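PDB 6FMH: membrane attack complex assembly inhibitor BGA71 from Borreliella bavariensis, which inhibits assembly of the membrane attack complex of complement, probably helping the Lyme disease spirochaete evade killing. Local coordinates for residues 68-82 against 151-163. Residues are numbered along the deposited sequence; the frame is centred on the assembly and turned at random.
Sequences SLNYEKQKINTLKEI and FAKKLNETIDDYN
The side-chain amide of N156 bonds both S68, the last residue of helix 55-68, and K75, in the first turn of helix 73-88. Asparagine suits the place because ND2 can donate to S68 O (3.0 Å, N-H...O angle 155°) while OD1 accepts from K75 NZ at 2.8 Å. Lysine's long chain, bent only at its last torsion, carries the ammonium across. Small S68 and A152 let their CA atoms come within 4.5 Å. Beside N156 and on toward Y162, branched aliphatic tips fill the middle: L69 CD2 lies against L155 CG (3.7 Å) and I159 CG1, and L79 CD2 against L155 CD1. Tyrosine offers both a face and a hydroxyl: Y162, with CG anti to the backbone N (chi1 -174°), lays its ring under I82 CG1, a CH-pi contact 3.7 Å from the centroid, and its OH donates to E81 OE2 on the anti side (2.8 Å).

In the second shell, N156 ND2 also donates to A152 O, which helps fix the amide's rotation. A Schellman motif with N70 as C-prime residue ends helix 55-68. The axes of segments 73-82 and 151-163 approach to 10.1 Å and cross at 75°, joining the start of helix 73-88 to the C-terminal part of helix 127-163 in this all-helical BbCRASP-1 family chain; helix 55-68 backs L79 through I65, and helix 173-183 meets I82 through L176.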
loop_
_atom_site.group_PDB
_atom_site.type_symbol
_atom_site.label_atom_id
_atom_site.label_comp_id
_atom_site.label_asym_id
_atom_site.label_seq_id
_atom_site.Cartn_x
_atom_site.Cartn_y
_atom_site.Cartn_z
ATOM N N SER A 68 6.423 5.148 -17.292
ATOM C CA SER A 68 6.741 6.305 -18.114
ATOM C C SER A 68 7.262 5.927 -19.491
ATOM O O SER A 68 6.937 6.557 -20.497
ATOM C CB SER A 68 7.767 7.211 -17.426
ATOM O OG SER A 68 7.213 7.897 -16.288
ATOM N N LEU A 69 8.057 4.876 -19.530
ATOM C CA LEU A 69 8.598 4.354 -20.771
ATOM C C LEU A 69 7.789 3.187 -21.290
ATOM O O LEU A 69 8.240 2.434 -22.168
ATOM C CB LEU A 69 10.008 3.880 -20.563
ATOM C CG LEU A 69 10.944 4.959 -20.046
ATOM C CD1 LEU A 69 12.269 4.323 -19.692
ATOM C CD2 LEU A 69 11.120 6.013 -21.112
ATOM N N ASN A 70 6.552 3.075 -20.825
ATOM C CA ASN A 70 5.648 2.156 -21.450
ATOM C C ASN A 70 6.033 0.672 -21.444
ATOM O O ASN A 70 5.506 -0.122 -22.195
ATOM C CB ASN A 70 5.469 2.658 -22.840
ATOM C CG ASN A 70 4.104 3.145 -23.005
ATOM O OD1 ASN A 70 3.169 2.359 -22.905
ATOM N ND2 ASN A 70 3.949 4.479 -23.019
ATOM N N TYR A 71 6.906 0.325 -20.532
ATOM C CA TYR A 71 7.309 -1.012 -20.311
ATOM C C TYR A 71 8.033 -1.567 -21.525
ATOM O O TYR A 71 8.099 -2.767 -21.713
ATOM C CB TYR A 71 6.100 -1.849 -19.933
ATOM C CG TYR A 71 5.278 -1.266 -18.806
ATOM C CD1 TYR A 71 5.576 -1.559 -17.472
ATOM C CD2 TYR A 71 4.172 -0.469 -19.080
ATOM C CE1 TYR A 71 4.799 -1.049 -16.450
ATOM C CE2 TYR A 71 3.398 0.047 -18.054
ATOM C CZ TYR A 71 3.723 -0.241 -16.737
ATOM O OH TYR A 71 2.948 0.270 -15.710
ATOM N N GLU A 72 8.652 -0.670 -22.290
ATOM C CA GLU A 72 9.530 -1.017 -23.436
ATOM C C GLU A 72 10.965 -1.243 -22.980
ATOM O O GLU A 72 11.703 -0.309 -22.693
ATOM C CB GLU A 72 9.499 0.092 -24.475
ATOM C CG GLU A 72 8.223 0.138 -25.282
ATOM C CD GLU A 72 8.219 1.261 -26.289
ATOM O OE1 GLU A 72 9.177 1.381 -27.087
ATOM O OE2 GLU A 72 7.224 2.044 -26.306
ATOM N N LYS A 73 11.324 -2.503 -22.859
ATOM C CA LYS A 73 12.651 -2.915 -22.444
ATOM C C LYS A 73 13.769 -2.108 -23.097
ATOM O O LYS A 73 14.772 -1.752 -22.461
ATOM C CB LYS A 73 12.836 -4.429 -22.731
ATOM C CG LYS A 73 12.365 -5.341 -21.588
ATOM C CD LYS A 73 12.572 -6.855 -21.757
ATOM C CE LYS A 73 12.080 -7.407 -23.104
ATOM N NZ LYS A 73 12.585 -8.789 -23.305
ATOM N N GLN A 74 13.629 -1.806 -24.359
ATOM C CA GLN A 74 14.674 -1.097 -25.059
ATOM C C GLN A 74 14.939 0.298 -24.475
ATOM O O GLN A 74 16.054 0.633 -24.097
ATOM C CB GLN A 74 14.309 -0.978 -26.536
ATOM C CG GLN A 74 15.525 -0.686 -27.326
ATOM C CD GLN A 74 15.508 -1.160 -28.695
ATOM O OE1 GLN A 74 14.698 -2.007 -29.096
ATOM N NE2 GLN A 74 16.524 -0.692 -29.431
ATOM N N LYS A 75 13.871 1.039 -24.355
ATOM C CA LYS A 75 13.896 2.318 -23.699
ATOM C C LYS A 75 14.460 2.292 -22.270
ATOM O O LYS A 75 15.251 3.164 -21.888
ATOM C CB LYS A 75 12.481 2.883 -23.680
ATOM C CG LYS A 75 11.978 3.220 -25.076
ATOM C CD LYS A 75 10.605 3.837 -25.027
ATOM C CE LYS A 75 10.207 4.400 -26.373
ATOM N NZ LYS A 75 9.499 5.698 -26.209
ATOM N N ILE A 76 14.086 1.280 -21.498
ATOM C CA ILE A 76 14.562 1.159 -20.151
ATOM C C ILE A 76 16.050 0.913 -20.167
ATOM O O ILE A 76 16.772 1.332 -19.258
ATOM C CB ILE A 76 13.884 -0.034 -19.428
ATOM C CG1 ILE A 76 12.413 0.249 -19.163
ATOM C CG2 ILE A 76 14.563 -0.365 -18.092
ATOM C CD1 ILE A 76 11.608 -1.007 -18.903
ATOM N N ASN A 77 16.490 0.114 -21.123
ATOM C CA ASN A 77 17.915 -0.186 -21.231
ATOM C C ASN A 77 18.714 1.049 -21.569
ATOM O O ASN A 77 19.807 1.236 -21.080
ATOM C CB ASN A 77 18.160 -1.285 -22.275
ATOM C CG ASN A 77 17.900 -2.673 -21.753
ATOM O OD1 ASN A 77 17.181 -3.430 -22.403
ATOM N ND2 ASN A 77 18.469 -3.043 -20.618
ATOM N N THR A 78 18.170 1.879 -22.425
ATOM C CA THR A 78 18.823 3.146 -22.788
ATOM C C THR A 78 18.977 4.049 -21.587
ATOM O O THR A 78 20.037 4.688 -21.395
ATOM C CB THR A 78 17.964 3.872 -23.820
ATOM O OG1 THR A 78 17.627 2.930 -24.859
ATOM C CG2 THR A 78 18.674 5.028 -24.410
ATOM N N LEU A 79 17.915 4.112 -20.784
ATOM C CA LEU A 79 17.945 4.924 -19.609
ATOM C C LEU A 79 18.977 4.366 -18.653
ATOM O O LEU A 79 19.651 5.106 -17.939
ATOM C CB LEU A 79 16.569 4.953 -18.931
ATOM C CG LEU A 79 16.468 5.758 -17.600
ATOM C CD1 LEU A 79 17.228 7.076 -17.602
ATOM C CD2 LEU A 79 15.028 6.046 -17.254
ATOM N N LYS A 80 19.060 3.052 -18.603
ATOM C CA LYS A 80 20.062 2.376 -17.783
ATOM C C LYS A 80 21.477 2.804 -18.181
ATOM O O LYS A 80 22.320 3.092 -17.345
ATOM C CB LYS A 80 19.886 0.880 -17.947
ATOM C CG LYS A 80 20.924 0.064 -17.248
ATOM C CD LYS A 80 20.565 -1.426 -17.222
ATOM C CE LYS A 80 21.752 -2.183 -16.654
ATOM N NZ LYS A 80 21.460 -3.612 -16.404
ATOM N N GLU A 81 21.727 2.862 -19.480
ATOM C CA GLU A 81 23.025 3.268 -19.939
ATOM C C GLU A 81 23.301 4.723 -19.535
ATOM O O GLU A 81 24.352 5.042 -18.980
ATOM C CB GLU A 81 23.134 3.023 -21.432
ATOM C CG GLU A 81 24.409 3.540 -22.096
ATOM C CD GLU A 81 24.482 3.149 -23.567
ATOM O OE1 GLU A 81 24.168 2.006 -23.842
ATOM O OE2 GLU A 81 24.849 3.959 -24.453
ATOM N N ILE A 82 22.345 5.605 -19.802
ATOM C CA ILE A 82 22.437 6.992 -19.373
ATOM C C ILE A 82 22.862 7.099 -17.895
ATOM O O ILE A 82 23.851 7.795 -17.566
ATOM C CB ILE A 82 21.102 7.758 -19.533
ATOM C CG1 ILE A 82 20.803 7.965 -21.006
ATOM C CG2 ILE A 82 21.226 9.126 -18.847
ATOM C CD1 ILE A 82 19.401 8.382 -21.348
ATOM N N PHE A 151 6.552 14.346 -16.281
ATOM C CA PHE A 151 7.846 13.668 -16.225
ATOM C C PHE A 151 8.035 12.623 -17.338
ATOM O O PHE A 151 9.080 12.532 -17.926
ATOM C CB PHE A 151 8.033 12.999 -14.859
ATOM C CG PHE A 151 9.191 12.035 -14.817
ATOM C CD1 PHE A 151 10.514 12.479 -14.551
ATOM C CD2 PHE A 151 8.989 10.690 -15.053
ATOM C CE1 PHE A 151 11.575 11.581 -14.528
ATOM C CE2 PHE A 151 10.046 9.808 -15.022
ATOM C CZ PHE A 151 11.344 10.239 -14.769
ATOM N N ALA A 152 7.009 11.812 -17.580
ATOM C CA ALA A 152 7.053 10.735 -18.561
ATOM C C ALA A 152 7.248 11.318 -19.947
ATOM O O ALA A 152 8.044 10.827 -20.756
ATOM C CB ALA A 152 5.782 9.910 -18.478
ATOM N N LYS A 153 6.495 12.375 -20.232
ATOM C CA LYS A 153 6.608 13.043 -21.518
ATOM C C LYS A 153 8.084 13.466 -21.679
ATOM O O LYS A 153 8.755 13.027 -22.607
ATOM C CB LYS A 153 5.666 14.221 -21.578
ATOM C CG LYS A 153 5.209 14.609 -22.975
ATOM C CD LYS A 153 4.054 13.715 -23.461
ATOM C CE LYS A 153 3.605 14.118 -24.891
ATOM N NZ LYS A 153 2.629 13.156 -25.492
ATOM N N LYS A 154 8.601 14.165 -20.674
ATOM C CA LYS A 154 9.972 14.567 -20.662
ATOM C C LYS A 154 10.933 13.425 -20.801
ATOM O O LYS A 154 11.911 13.535 -21.528
ATOM C CB LYS A 154 10.311 15.301 -19.380
ATOM C CG LYS A 154 11.519 16.220 -19.530
ATOM C CD LYS A 154 11.105 17.577 -20.053
ATOM C CE LYS A 154 12.282 18.415 -20.502
ATOM N NZ LYS A 154 12.323 18.691 -21.970
ATOM N N LEU A 155 10.669 12.314 -20.113
ATOM C CA LEU A 155 11.562 11.143 -20.163
ATOM C C LEU A 155 11.638 10.477 -21.562
ATOM O O LEU A 155 12.700 9.990 -21.978
ATOM C CB LEU A 155 11.163 10.139 -19.115
ATOM C CG LEU A 155 12.050 8.884 -18.929
ATOM C CD1 LEU A 155 13.515 9.228 -18.737
ATOM C CD2 LEU A 155 11.559 8.064 -17.770
ATOM N N ASN A 156 10.552 10.536 -22.320
ATOM C CA ASN A 156 10.580 9.983 -23.682
ATOM C C ASN A 156 11.363 10.856 -24.643
ATOM O O ASN A 156 12.098 10.354 -25.522
ATOM C CB ASN A 156 9.190 9.697 -24.150
ATOM C CG ASN A 156 8.693 8.428 -23.558
ATOM O OD1 ASN A 156 9.115 7.359 -23.953
ATOM N ND2 ASN A 156 7.805 8.527 -22.545
ATOM N N GLU A 157 11.225 12.167 -24.420
ATOM C CA GLU A 157 11.975 13.155 -25.166
ATOM C C GLU A 157 13.495 13.005 -24.907
ATOM O O GLU A 157 14.322 13.163 -25.800
ATOM C CB GLU A 157 11.526 14.591 -24.858
ATOM C CG GLU A 157 12.649 15.482 -25.292
ATOM C CD GLU A 157 12.563 16.869 -24.821
ATOM O OE1 GLU A 157 11.997 17.106 -23.766
ATOM O OE2 GLU A 157 13.088 17.737 -25.493
ATOM N N THR A 158 13.842 12.639 -23.695
ATOM C CA THR A 158 15.208 12.403 -23.346
ATOM C C THR A 158 15.797 11.122 -23.982
ATOM O O THR A 158 16.896 11.164 -24.546
ATOM C CB THR A 158 15.302 12.363 -21.844
ATOM O OG1 THR A 158 15.127 13.679 -21.347
ATOM C CG2 THR A 158 16.654 11.825 -21.354
ATOM N N ILE A 159 15.049 10.026 -23.958
ATOM C CA ILE A 159 15.444 8.803 -24.648
ATOM C C ILE A 159 15.681 9.065 -26.142
ATOM O O ILE A 159 16.678 8.612 -26.714
ATOM C CB ILE A 159 14.397 7.668 -24.519
ATOM C CG1 ILE A 159 14.127 7.291 -23.027
ATOM C CG2 ILE A 159 14.799 6.471 -25.367
ATOM C CD1 ILE A 159 15.286 6.708 -22.251
ATOM N N ASP A 160 14.745 9.757 -26.785
ATOM C CA ASP A 160 14.908 10.082 -28.176
ATOM C C ASP A 160 16.147 10.959 -28.397
ATOM O O ASP A 160 16.919 10.712 -29.324
ATOM C CB ASP A 160 13.709 10.852 -28.661
ATOM C CG ASP A 160 12.496 10.060 -28.676
ATOM O OD1 ASP A 160 12.526 8.838 -28.365
ATOM O OD2 ASP A 160 11.463 10.679 -28.981
ATOM N N ASP A 161 16.280 12.014 -27.595
ATOM C CA ASP A 161 17.429 12.909 -27.696
ATOM C C ASP A 161 18.728 12.164 -27.564
ATOM O O ASP A 161 19.678 12.435 -28.275
ATOM C CB ASP A 161 17.355 13.999 -26.611
ATOM C CG ASP A 161 16.489 15.189 -27.016
ATOM O OD1 ASP A 161 16.010 15.270 -28.172
ATOM O OD2 ASP A 161 16.269 16.057 -26.149
ATOM N N TYR A 162 18.749 11.214 -26.663
ATOM C CA TYR A 162 19.947 10.410 -26.436
ATOM C C TYR A 162 20.306 9.581 -27.656
ATOM O O TYR A 162 21.448 9.563 -28.081
ATOM C CB TYR A 162 19.746 9.495 -25.222
ATOM C CG TYR A 162 20.976 8.720 -24.826
ATOM C CD1 TYR A 162 21.964 9.313 -24.034
ATOM C CD2 TYR A 162 21.154 7.365 -25.213
ATOM C CE1 TYR A 162 23.107 8.600 -23.661
ATOM C CE2 TYR A 162 22.255 6.663 -24.831
ATOM C CZ TYR A 162 23.231 7.283 -24.075
ATOM O OH TYR A 162 24.341 6.599 -23.694
ATOM N N ASN A 163 19.317 8.917 -28.238
ATOM C CA ASN A 163 19.556 8.106 -29.409
ATOM C C ASN A 163 19.975 8.903 -30.632
ATOM O O ASN A 163 20.744 8.382 -31.480
ATOM C CB ASN A 163 18.332 7.291 -29.752
ATOM C CG ASN A 163 18.107 6.194 -28.776
ATOM O OD1 ASN A 163 19.049 5.634 -28.241
ATOM N ND2 ASN A 163 16.859 5.881 -28.508
#